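Local structure of acetylornithine aminotransferase (Aquifex aeolicus, 2EH6) at residues A[13-18]-A[23-28]; A[227-232]-A[315-320]. The protein catalyses the pyridoxal-phosphate-dependent transfer of an amino group from N(2)-acetyl-L-ornithine to 2-oxoglutarate in arginine biosynthesis. One frame throughout, in Å; residues are numbered along the deposited sequence.

Interaction 1: residues A[13-18]-A[23-28]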
ATOM      1  N   LYS A  13       5.369  20.023  13.717  1.00 31.94           N
ATOM      2  CA  LYS A  13       4.641  18.862  14.204  1.00 31.40           C
ATOM      3  C   LYS A  13       3.156  19.152  14.361  1.00 31.54           C
ATOM      4  O   LYS A  13       2.736  19.799  15.324  1.00 32.05           O
ATOM      5  CB  LYS A  13       5.214  18.406  15.549  1.00 33.78           C
ATOM      6  CG  LYS A  13       6.694  18.036  15.522  1.00 38.69           C
ATOM      7  CD  LYS A  13       7.218  17.804  16.938  1.00 43.46           C
ATOM      8  CE  LYS A  13       8.510  16.994  16.951  1.00 47.77           C
ATOM      9  NZ  LYS A  13       9.733  17.850  16.875  1.00 50.35           N
ATOM     10  N   PHE A  14       2.357  18.674  13.414  1.00 30.23           N
ATOM     11  CA  PHE A  14       0.921  18.888  13.474  1.00 30.17           C
ATOM     12  C   PHE A  14       0.285  17.896  14.439  1.00 30.39           C
ATOM     13  O   PHE A  14       0.789  16.793  14.635  1.00 32.45           O
ATOM     14  CB  PHE A  14       0.313  18.768  12.072  1.00 27.97           C
ATOM     15  CG  PHE A  14       0.775  19.845  11.125  1.00 28.69           C
ATOM     16  CD1 PHE A  14       0.578  21.194  11.436  1.00 29.70           C
ATOM     17  CD2 PHE A  14       1.428  19.521   9.936  1.00 27.71           C
ATOM     18  CE1 PHE A  14       1.027  22.205  10.578  1.00 28.36           C
ATOM     19  CE2 PHE A  14       1.882  20.524   9.071  1.00 29.22           C
ATOM     20  CZ  PHE A  14       1.681  21.868   9.392  1.00 29.53           C
ATOM     21  N   VAL A  15      -0.820  18.289  15.060  1.00 28.62           N
ATOM     22  CA  VAL A  15      -1.476  17.405  16.005  1.00 29.09           C
ATOM     23  C   VAL A  15      -2.972  17.315  15.762  1.00 28.43           C
ATOM     24  O   VAL A  15      -3.613  16.332  16.140  1.00 28.00           O
ATOM     25  CB  VAL A  15      -1.244  17.880  17.464  1.00 31.51           C
ATOM     26  CG1 VAL A  15       0.249  17.910  17.775  1.00 32.62           C
ATOM     27  CG2 VAL A  15      -1.849  19.251  17.661  1.00 29.31           C
ATOM     28  N   ARG A  16      -3.527  18.339  15.130  1.00 28.82           N
ATOM     29  CA  ARG A  16      -4.955  18.372  14.868  1.00 28.53           C
ATOM     30  C   ARG A  16      -5.301  19.261  13.690  1.00 28.18           C
ATOM     31  O   ARG A  16      -4.583  20.211  13.373  1.00 29.33           O
ATOM     32  CB  ARG A  16      -5.690  18.874  16.113  1.00 32.55           C
ATOM     33  CG  ARG A  16      -7.143  19.260  15.886  1.00 33.43           C
ATOM     34  CD  ARG A  16      -7.764  19.782  17.175  1.00 35.35           C
ATOM     35  NE  ARG A  16      -7.722  18.780  18.239  1.00 36.06           N
ATOM     36  CZ  ARG A  16      -8.615  17.809  18.394  1.00 35.98           C
ATOM     37  NH1 ARG A  16      -9.642  17.698  17.559  1.00 35.89           N
ATOM     38  NH2 ARG A  16      -8.476  16.942  19.386  1.00 39.40           N
ATOM     39  N   GLY A  17      -6.414  18.945  13.040  1.00 27.02           N
ATOM     40  CA  GLY A  17      -6.848  19.747  11.918  1.00 27.77           C
ATOM     41  C   GLY A  17      -8.329  20.050  12.001  1.00 26.01           C
ATOM     42  O   GLY A  17      -9.098  19.289  12.581  1.00 27.46           O
ATOM     43  N   LYS A  18      -8.729  21.177  11.427  1.00 27.75           N
ATOM     44  CA  LYS A  18     -10.131  21.573  11.409  1.00 29.56           C
ATOM     45  C   LYS A  18     -10.380  22.360  10.137  1.00 28.31           C
ATOM     46  O   LYS A  18      -9.830  23.447   9.957  1.00 27.86           O
ATOM     47  CB  LYS A  18     -10.474  22.439  12.625  1.00 33.65           C
ATOM     48  CG  LYS A  18     -11.962  22.735  12.741  1.00 39.70           C
ATOM     49  CD  LYS A  18     -12.767  21.443  12.633  1.00 45.25           C
ATOM     50  CE  LYS A  18     -14.195  21.607  13.127  1.00 47.38           C
ATOM     51  NZ  LYS A  18     -15.127  20.695  12.394  1.00 49.58           N
ATOM     52  N   TYR A  23      -3.089  22.669  13.033  1.00 29.17           N
ATOM     53  CA  TYR A  23      -2.500  23.240  14.245  1.00 30.34           C
ATOM     54  C   TYR A  23      -1.338  22.379  14.712  1.00 29.02           C
ATOM     55  O   TYR A  23      -1.472  21.160  14.812  1.00 29.13           O
ATOM     56  CB  TYR A  23      -3.560  23.328  15.346  1.00 30.39           C
ATOM     57  CG  TYR A  23      -4.777  24.097  14.910  1.00 33.30           C
ATOM     58  CD1 TYR A  23      -5.749  23.500  14.102  1.00 32.61           C
ATOM     59  CD2 TYR A  23      -4.914  25.450  15.218  1.00 33.19           C
ATOM     60  CE1 TYR A  23      -6.819  24.232  13.604  1.00 34.68           C
ATOM     61  CE2 TYR A  23      -5.984  26.195  14.724  1.00 34.45           C
ATOM     62  CZ  TYR A  23      -6.929  25.580  13.916  1.00 34.68           C
ATOM     63  OH  TYR A  23      -7.967  26.316  13.397  1.00 36.27           O
ATOM     64  N   ASP A  24      -0.196  23.005  14.989  1.00 29.03           N
ATOM     65  CA  ASP A  24       0.965  22.253  15.445  1.00 30.20           C
ATOM     66  C   ASP A  24       1.008  22.126  16.969  1.00 31.21           C
ATOM     67  O   ASP A  24       0.099  22.581  17.659  1.00 30.69           O
ATOM     68  CB  ASP A  24       2.267  22.875  14.912  1.00 29.09           C
ATOM     69  CG  ASP A  24       2.578  24.237  15.520  1.00 31.10           C
ATOM     70  OD1 ASP A  24       1.940  24.619  16.525  1.00 28.30           O
ATOM     71  OD2 ASP A  24       3.483  24.919  14.990  1.00 32.29           O
ATOM     72  N   GLU A  25       2.059  21.492  17.485  1.00 31.44           N
ATOM     73  CA  GLU A  25       2.211  21.255  18.919  1.00 35.14           C
ATOM     74  C   GLU A  25       2.229  22.549  19.765  1.00 32.90           C
ATOM     75  O   GLU A  25       2.003  22.530  20.969  1.00 34.75           O
ATOM     76  CB  GLU A  25       3.490  20.452  19.141  1.00 36.22           C
ATOM     77  CG  GLU A  25       3.427  19.053  18.526  1.00 43.80           C
ATOM     78  CD  GLU A  25       4.522  18.195  19.124  1.00 46.04           C
ATOM     79  OE1 GLU A  25       5.617  18.702  19.328  1.00 46.67           O
ATOM     80  OE2 GLU A  25       4.279  17.006  19.348  1.00 49.30           O
ATOM     81  N   GLU A  26       2.563  23.691  19.118  1.00 33.38           N
ATOM     82  CA  GLU A  26       2.534  24.948  19.866  1.00 32.64           C
ATOM     83  C   GLU A  26       1.187  25.668  19.734  1.00 32.46           C
ATOM     84  O   GLU A  26       1.010  26.791  20.183  1.00 33.82           O
ATOM     85  CB  GLU A  26       3.659  25.863  19.377  1.00 34.31           C
ATOM     86  CG  GLU A  26       5.007  25.157  19.249  1.00 34.78           C
ATOM     87  CD  GLU A  26       5.409  24.548  20.571  1.00 37.83           C
ATOM     88  OE1 GLU A  26       5.075  25.109  21.606  1.00 34.72           O
ATOM     89  OE2 GLU A  26       6.127  23.546  20.552  1.00 38.84           O
ATOM     90  N   GLY A  27       0.236  25.001  19.044  1.00 31.39           N
ATOM     91  CA  GLY A  27      -1.091  25.592  18.890  1.00 29.66           C
ATOM     92  C   GLY A  27      -1.126  26.600  17.735  1.00 28.76           C
ATOM     93  O   GLY A  27      -2.132  27.236  17.450  1.00 28.91           O
ATOM     94  N   LYS A  28      -0.007  26.785  17.037  1.00 28.52           N
ATOM     95  CA  LYS A  28      -0.051  27.756  15.962  1.00 29.58           C
ATOM     96  C   LYS A  28      -0.893  27.228  14.812  1.00 30.24           C
ATOM     97  O   LYS A  28      -0.954  26.035  14.548  1.00 29.91           O
ATOM     98  CB  LYS A  28       1.382  28.008  15.487  1.00 29.82           C
ATOM     99  CG  LYS A  28       1.429  28.811  14.186  1.00 27.50           C
ATOM    100  CD  LYS A  28       2.862  29.083  13.723  1.00 29.30           C
ATOM    101  CE  LYS A  28       3.011  30.447  13.042  1.00 28.49           C
ATOM    102  NZ  LYS A  28       4.372  30.595  12.527  1.00 35.39           N
TER
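Y23 is the centre of this contact and meets the other strand with both backbone and ring. Its N donates to R16 O (2.9 Å), while its O receives V15 N (3.0 Å, 163° at the hydrogen), so two consecutive residues face one. With CG anti to the carbonyl carbon (chi1 -55°), the ring lies along strand 13-18 and turns its edge to R16 O, which lies near the ring plane 3.6 Å from Y23 CD1. Farther out, Y23 CE1 reaches K18 CB. A tyrosine suits this partly exposed place, since its ring can lie along the strand while its hydroxyl bonds to E29.

At the other end, E25 N donates to K13 O (2.8 Å, bent to 132°), and E25 CG packs on V15 CG1 and, at 3.5 Å, on K13 CB. K13 CD comes nearest to E25 OE1, at 3.0 Å, while K13 NZ stays 4.9 Å from that oxygen and goes on to a salt bridge with E68 of the second subunit. An alanine in place of K13 would probably leave that E68 without this ionic partner and the E25 carboxylate less covered. D24 OD1 accepts K28 N (3.0 Å) from above the carboxylate plane, tying D24 to the residue just after the type I turn D24-G27, while D24 OD2 is hydrogen-bonded to Y30 OH. F14 sets its ring edge-to-face with Y67 of the second subunit.

V15 and R16 opposite Y23 form a classic beta bulge in the antiparallel hairpin 12-18/21-24, the outermost hairpin of this chain's sheet, which runs on through K13 into the second subunit of the dimer.

Interaction 2: residues A[227-232]-A[315-320]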
ATOM      1  N   TYR A 227      -8.752  13.431 -17.149  1.00 30.67           N
ATOM      2  CA  TYR A 227      -8.753  13.072 -18.567  1.00 32.18           C
ATOM      3  C   TYR A 227     -10.004  13.568 -19.289  1.00 32.96           C
ATOM      4  O   TYR A 227     -10.015  13.688 -20.512  1.00 33.32           O
ATOM      5  CB  TYR A 227      -8.610  11.552 -18.746  1.00 29.60           C
ATOM      6  CG  TYR A 227      -9.864  10.730 -18.512  1.00 28.99           C
ATOM      7  CD1 TYR A 227     -10.924  10.743 -19.429  1.00 28.39           C
ATOM      8  CD2 TYR A 227      -9.988   9.925 -17.379  1.00 28.09           C
ATOM      9  CE1 TYR A 227     -12.070   9.973 -19.218  1.00 28.09           C
ATOM     10  CE2 TYR A 227     -11.125   9.156 -17.159  1.00 27.54           C
ATOM     11  CZ  TYR A 227     -12.165   9.184 -18.080  1.00 29.82           C
ATOM     12  OH  TYR A 227     -13.300   8.436 -17.840  1.00 29.45           O
ATOM     13  N   GLN A 228     -11.050  13.866 -18.528  1.00 34.56           N
ATOM     14  CA  GLN A 228     -12.303  14.333 -19.107  1.00 37.38           C
ATOM     15  C   GLN A 228     -12.182  15.724 -19.726  1.00 39.61           C
ATOM     16  O   GLN A 228     -13.009  16.117 -20.547  1.00 40.75           O
ATOM     17  CB  GLN A 228     -13.402  14.320 -18.039  1.00 36.61           C
ATOM     18  CG  GLN A 228     -13.599  12.956 -17.395  1.00 36.43           C
ATOM     19  CD  GLN A 228     -14.602  12.982 -16.259  1.00 36.66           C
ATOM     20  OE1 GLN A 228     -14.541  13.842 -15.385  1.00 37.37           O
ATOM     21  NE2 GLN A 228     -15.522  12.027 -16.257  1.00 40.23           N
ATOM     22  N   HIS A 229     -11.156  16.469 -19.335  1.00 40.68           N
ATOM     23  CA  HIS A 229     -10.944  17.801 -19.887  1.00 43.51           C
ATOM     24  C   HIS A 229     -10.613  17.701 -21.376  1.00 44.19           C
ATOM     25  O   HIS A 229     -10.805  18.652 -22.134  1.00 44.70           O
ATOM     26  CB  HIS A 229      -9.781  18.500 -19.175  1.00 44.45           C
ATOM     27  CG  HIS A 229     -10.131  19.068 -17.834  1.00 45.48           C
ATOM     28  ND1 HIS A 229     -10.984  20.141 -17.679  1.00 44.94           N
ATOM     29  CD2 HIS A 229      -9.705  18.744 -16.589  1.00 44.95           C
ATOM     30  CE1 HIS A 229     -11.065  20.456 -16.398  1.00 45.19           C
ATOM     31  NE2 HIS A 229     -10.298  19.623 -15.715  1.00 44.33           N
ATOM     32  N   PHE A 230     -10.118  16.540 -21.789  1.00 45.49           N
ATOM     33  CA  PHE A 230      -9.728  16.330 -23.180  1.00 46.67           C
ATOM     34  C   PHE A 230     -10.515  15.211 -23.852  1.00 47.11           C
ATOM     35  O   PHE A 230     -10.118  14.714 -24.906  1.00 48.34           O
ATOM     36  CB  PHE A 230      -8.235  16.014 -23.235  1.00 46.95           C
ATOM     37  CG  PHE A 230      -7.383  17.006 -22.499  1.00 48.69           C
ATOM     38  CD1 PHE A 230      -6.964  18.180 -23.118  1.00 49.51           C
ATOM     39  CD2 PHE A 230      -7.021  16.780 -21.172  1.00 49.31           C
ATOM     40  CE1 PHE A 230      -6.197  19.117 -22.427  1.00 49.24           C
ATOM     41  CE2 PHE A 230      -6.254  17.710 -20.472  1.00 49.46           C
ATOM     42  CZ  PHE A 230      -5.842  18.880 -21.100  1.00 49.85           C
ATOM     43  N   ASN A 231     -11.628  14.818 -23.242  1.00 47.03           N
ATOM     44  CA  ASN A 231     -12.464  13.754 -23.787  1.00 46.82           C
ATOM     45  C   ASN A 231     -11.645  12.529 -24.184  1.00 44.12           C
ATOM     46  O   ASN A 231     -11.881  11.920 -25.227  1.00 42.07           O
ATOM     47  CB  ASN A 231     -13.247  14.268 -25.001  1.00 51.31           C
ATOM     48  CG  ASN A 231     -14.241  15.353 -24.634  1.00 53.79           C
ATOM     49  OD1 ASN A 231     -15.132  15.140 -23.809  1.00 57.03           O
ATOM     50  ND2 ASN A 231     -14.094  16.525 -25.243  1.00 56.58           N
ATOM     51  N   LEU A 232     -10.677  12.172 -23.348  1.00 41.63           N
ATOM     52  CA  LEU A 232      -9.837  11.012 -23.618  1.00 38.86           C
ATOM     53  C   LEU A 232     -10.601   9.733 -23.305  1.00 37.55           C
ATOM     54  O   LEU A 232     -11.624   9.766 -22.621  1.00 36.85           O
ATOM     55  CB  LEU A 232      -8.563  11.075 -22.771  1.00 37.97           C
ATOM     56  CG  LEU A 232      -7.624  12.231 -23.101  1.00 37.44           C
ATOM     57  CD1 LEU A 232      -6.574  12.374 -22.020  1.00 35.99           C
ATOM     58  CD2 LEU A 232      -6.988  11.989 -24.455  1.00 36.88           C
ATOM     59  N   LYS A 315       0.921  27.672 -13.695  1.00 35.51           N
ATOM     60  CA  LYS A 315       0.603  26.421 -14.374  1.00 35.94           C
ATOM     61  C   LYS A 315      -0.491  25.669 -13.637  1.00 36.44           C
ATOM     62  O   LYS A 315      -0.786  25.962 -12.476  1.00 36.36           O
ATOM     63  CB  LYS A 315       1.858  25.550 -14.436  1.00 35.60           C
ATOM     64  CG  LYS A 315       3.097  26.292 -14.933  1.00 36.60           C
ATOM     65  CD  LYS A 315       4.390  25.564 -14.580  1.00 36.34           C
ATOM     66  CE  LYS A 315       4.527  24.241 -15.310  1.00 38.64           C
ATOM     67  NZ  LYS A 315       5.838  23.591 -15.015  1.00 39.37           N
ATOM     68  N   GLY A 316      -1.098  24.702 -14.314  1.00 35.57           N
ATOM     69  CA  GLY A 316      -2.131  23.910 -13.677  1.00 34.85           C
ATOM     70  C   GLY A 316      -3.557  24.175 -14.113  1.00 36.19           C
ATOM     71  O   GLY A 316      -3.827  25.030 -14.954  1.00 36.99           O
ATOM     72  N   ARG A 317      -4.477  23.433 -13.512  1.00 34.72           N
ATOM     73  CA  ARG A 317      -5.891  23.544 -13.823  1.00 35.21           C
ATOM     74  C   ARG A 317      -6.682  23.260 -12.548  1.00 33.83           C
ATOM     75  O   ARG A 317      -6.252  22.462 -11.714  1.00 32.65           O
ATOM     76  CB  ARG A 317      -6.232  22.525 -14.911  1.00 37.14           C
ATOM     77  CG  ARG A 317      -7.651  22.557 -15.417  1.00 43.48           C
ATOM     78  CD  ARG A 317      -7.889  21.365 -16.337  1.00 44.57           C
ATOM     79  NE  ARG A 317      -7.111  21.424 -17.572  1.00 47.17           N
ATOM     80  CZ  ARG A 317      -7.493  22.074 -18.670  1.00 49.17           C
ATOM     81  NH1 ARG A 317      -8.650  22.725 -18.694  1.00 49.18           N
ATOM     82  NH2 ARG A 317      -6.720  22.066 -19.748  1.00 48.94           N
ATOM     83  N   GLY A 318      -7.835  23.908 -12.400  1.00 32.42           N
ATOM     84  CA  GLY A 318      -8.656  23.701 -11.217  1.00 32.54           C
ATOM     85  C   GLY A 318      -7.918  24.093  -9.949  1.00 33.40           C
ATOM     86  O   GLY A 318      -7.475  25.237  -9.819  1.00 33.30           O
ATOM     87  N   LEU A 319      -7.789  23.157  -9.011  1.00 31.30           N
ATOM     88  CA  LEU A 319      -7.084  23.432  -7.766  1.00 32.28           C
ATOM     89  C   LEU A 319      -5.745  22.702  -7.696  1.00 32.27           C
ATOM     90  O   LEU A 319      -5.243  22.381  -6.612  1.00 31.50           O
ATOM     91  CB  LEU A 319      -7.956  23.093  -6.547  1.00 30.54           C
ATOM     92  CG  LEU A 319      -9.104  24.083  -6.296  1.00 30.36           C
ATOM     93  CD1 LEU A 319      -9.915  23.667  -5.080  1.00 27.98           C
ATOM     94  CD2 LEU A 319      -8.528  25.479  -6.093  1.00 27.82           C
ATOM     95  N   MET A 320      -5.188  22.414  -8.868  1.00 31.65           N
ATOM     96  CA  MET A 320      -3.871  21.804  -8.960  1.00 31.07           C
ATOM     97  C   MET A 320      -3.088  22.873  -9.706  1.00 31.51           C
ATOM     98  O   MET A 320      -3.008  22.862 -10.938  1.00 30.80           O
ATOM     99  CB  MET A 320      -3.873  20.512  -9.774  1.00 30.91           C
ATOM    100  CG  MET A 320      -2.503  19.836  -9.742  1.00 32.49           C
ATOM    101  SD  MET A 320      -2.340  18.355 -10.740  1.00 36.34           S
ATOM    102  CE  MET A 320      -3.332  17.262  -9.841  1.00 35.79           C
TER
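Y227 O is gripped by two backbone amides, F230 N at 3.1 Å and L232 N at 3.3 Å, which arrive from opposite faces of its carbonyl plane. This double hold tightens the 3-10 turn that presents the side chains of H229 and F230 to R317. The arginine lays its CD over one face of the H229 imidazole. CG of R317 is anti to the backbone N (chi1 -177°), which carries the chain outward, and a bend at chi3 sets the guanidinium over the CG-ND1 side of the same imidazole face, tilted 33° to it, with R317 NH1 3.6 Å from H229 ND1. R317 NH2 also meets F230 CZ at 3.6 Å, obliquely, the ring and guanidinium planes being almost perpendicular.

In the fold-type I architecture of class-III aminotransferases, the contact joins a loop after strand 208-212 of the large cofactor-binding sheet to an edge strand of the other seven-stranded sheet. R317 opens the type II' turn there: R317 N bonds to M320 O and M320 N to R317 O, each at 3.0 Å, as in a two-residue hairpin. G318 suits the second position, where phi is positive, and G316 has backbone angles that a side chain would crowd.

Arginine fits because a carbon of its chain and its flat guanidinium can both lie against an imidazole while its charged end stays in a partly exposed setting. H229 NE2 donates to the carbonyl of T221, which helps fix the imidazole's rotation, and F230 rests on E192 and L195 of helix 192-205.

How the interactions relate
Interaction 1 is partly buried and lies far from the middle of the chain, whereas interaction 2 is a surface contact much nearer to it; their centres are 33 Å apart. Both reach the same seven-stranded sheet, at its two outermost strands within the chain, 12-18 and 313-317. Interaction 1 joins neighbouring strands of one hairpin and therefore rests on backbone hydrogen bonds, with the second subunit alongside. Interaction 2 ties that sheet to a loop of the other large sheet, touches no other chain, and has no hydrogen bond between its segments, relying on arginine against aromatic rings. It also buries about a third of the surface of interaction 1.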